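PDB 5DLE: Pts system, fructose-specific iiabc component, which is the IIB domain of a larger fructose transporter and probably relays phosphate through a phosphocysteine to incoming fructose, giving fructose 1-phosphate. Local coordinates for residues A[97-100]-A[101-105]. Residues are numbered along the deposited sequence; the frame is centred on the assembly and turned at random.
Sequences INNT and ENIIK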
loop_
_atom_site.group_PDB
_atom_site.type_symbol
_atom_site.label_atom_id
_atom_site.label_comp_id
_atom_site.label_asym_id
_atom_site.label_seq_id
_atom_site.Cartn_x
_atom_site.Cartn_y
_atom_site.Cartn_z
ATOM N N ILE A 97 1.841 10.824 -7.342
ATOM C CA ILE A 97 0.712 9.922 -7.558
ATOM C C ILE A 97 -0.547 10.677 -7.917
ATOM O O ILE A 97 -1.316 10.232 -8.784
ATOM C CB ILE A 97 0.509 9.050 -6.308
ATOM C CG1 ILE A 97 1.680 8.073 -6.211
ATOM C CG2 ILE A 97 -0.850 8.309 -6.375
ATOM C CD1 ILE A 97 1.774 7.367 -4.818
ATOM N N ASN A 98 -0.793 11.821 -7.270
ATOM C CA ASN A 98 -2.061 12.507 -7.460
ATOM C C ASN A 98 -2.020 13.599 -8.513
ATOM O O ASN A 98 -3.090 14.083 -8.913
ATOM C CB ASN A 98 -2.535 13.098 -6.127
ATOM C CG ASN A 98 -3.068 12.029 -5.215
ATOM O OD1 ASN A 98 -3.380 10.921 -5.661
ATOM N ND2 ASN A 98 -3.183 12.344 -3.926
ATOM N N ASN A 99 -0.839 13.970 -9.001
ATOM C CA ASN A 99 -0.714 15.076 -9.948
ATOM C C ASN A 99 0.166 14.681 -11.117
ATOM O O ASN A 99 0.936 15.495 -11.602
ATOM C CB ASN A 99 -0.128 16.313 -9.260
ATOM C CG ASN A 99 -0.432 17.622 -9.998
ATOM O OD1 ASN A 99 -1.399 17.722 -10.756
ATOM N ND2 ASN A 99 0.365 18.645 -9.726
ATOM N N THR A 100 0.062 13.426 -11.583
ATOM C CA THR A 100 1.097 12.865 -12.442
ATOM C C THR A 100 1.198 13.583 -13.792
ATOM O O THR A 100 2.306 13.848 -14.265
ATOM C CB THR A 100 0.845 11.374 -12.703
ATOM O OG1 THR A 100 0.355 10.702 -11.527
ATOM C CG2 THR A 100 2.159 10.727 -13.148
ATOM N N GLU A 101 0.043 13.863 -14.416
ATOM C CA GLU A 101 0.035 14.527 -15.720
ATOM C C GLU A 101 0.762 15.851 -15.642
ATOM O O GLU A 101 1.644 16.150 -16.469
ATOM C CB GLU A 101 -1.408 14.735 -16.161
ATOM C CG GLU A 101 -1.572 15.472 -17.492
ATOM C CD GLU A 101 -3.041 15.805 -17.742
ATOM O OE1 GLU A 101 -3.761 16.189 -16.779
ATOM O OE2 GLU A 101 -3.479 15.661 -18.892
ATOM N N ASN A 102 0.403 16.666 -14.653
ATOM C CA ASN A 102 1.016 17.970 -14.523
ATOM C C ASN A 102 2.495 17.851 -14.186
ATOM O O ASN A 102 3.314 18.605 -14.725
ATOM C CB ASN A 102 0.239 18.785 -13.492
ATOM C CG ASN A 102 -1.123 19.257 -14.024
ATOM O OD1 ASN A 102 -1.362 19.303 -15.241
ATOM N ND2 ASN A 102 -2.032 19.612 -13.104
ATOM N N ILE A 103 2.872 16.882 -13.340
ATOM C CA ILE A 103 4.276 16.766 -12.967
ATOM C C ILE A 103 5.139 16.409 -14.169
ATOM O O ILE A 103 6.245 16.943 -14.328
ATOM C CB ILE A 103 4.427 15.759 -11.825
ATOM C CG1 ILE A 103 4.140 16.477 -10.517
ATOM C CG2 ILE A 103 5.816 15.103 -11.822
ATOM C CD1 ILE A 103 3.908 15.529 -9.402
ATOM N N ILE A 104 4.674 15.502 -15.028
ATOM C CA ILE A 104 5.433 15.146 -16.234
ATOM C C ILE A 104 5.650 16.392 -17.074
ATOM O O ILE A 104 6.754 16.674 -17.554
ATOM C CB ILE A 104 4.689 14.070 -17.056
ATOM C CG1 ILE A 104 4.587 12.727 -16.308
ATOM C CG2 ILE A 104 5.346 13.891 -18.446
ATOM C CD1 ILE A 104 5.906 12.169 -15.882
ATOM N N LYS A 105 4.570 17.156 -17.265
ATOM C CA LYS A 105 4.666 18.335 -18.141
ATOM C C LYS A 105 5.590 19.385 -17.536
ATOM O O LYS A 105 6.446 19.959 -18.236
ATOM C CB LYS A 105 3.271 18.916 -18.379
ATOM C CG LYS A 105 2.443 18.106 -19.350
ATOM C CD LYS A 105 1.052 18.725 -19.534
ATOM C CE LYS A 105 0.137 17.853 -20.408
ATOM N NZ LYS A 105 0.580 17.784 -21.837
HETATM O O HOH W 1 -2.044 16.257 -13.034
#
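Asn99 and Asn102 meet side chain to side chain at the start of helix 100-107, where Asn99 occupies the N-cap position of this C-terminal helix of the IIB domain. In the one of its two conformers described here, the Asn99 amide plane stands 88° from that of Asn102, and OD1 of Asn99 accepts a weak, bent hydrogen bond from ND2 of Asn102 (3.1 Å). The Asn99 side chain swings its amide trans to the main-chain N (chi1 -159°), placing it alongside CB of Asn102, and makes no direct capping bond. A water instead links the same OD1 of Asn99, to which it donates (2.8 Å), with Asn102 N, a backbone N-H of the first turn, from which it accepts (3.0 Å).

The helical bonding opens with O of Asn99, which accepts from N of Ile103 at 2.9 Å; Ile104 N follows on Thr100 O. Thr100 turns OG1 back to Ala96 O in the preceding helix 93-98, tying the two helices across the break, and it packs with Ile104 against Glu37 of helix 25-40. Ile103 faces Tyr89 and Val91 of strand 88-91, outermost in this chain's sheet. In one of two Ile103 conformers, CG1 runs beside the Asn99 carbonyl, bringing CD1 of Ile103 to 4.1 Å from CB of Asn99.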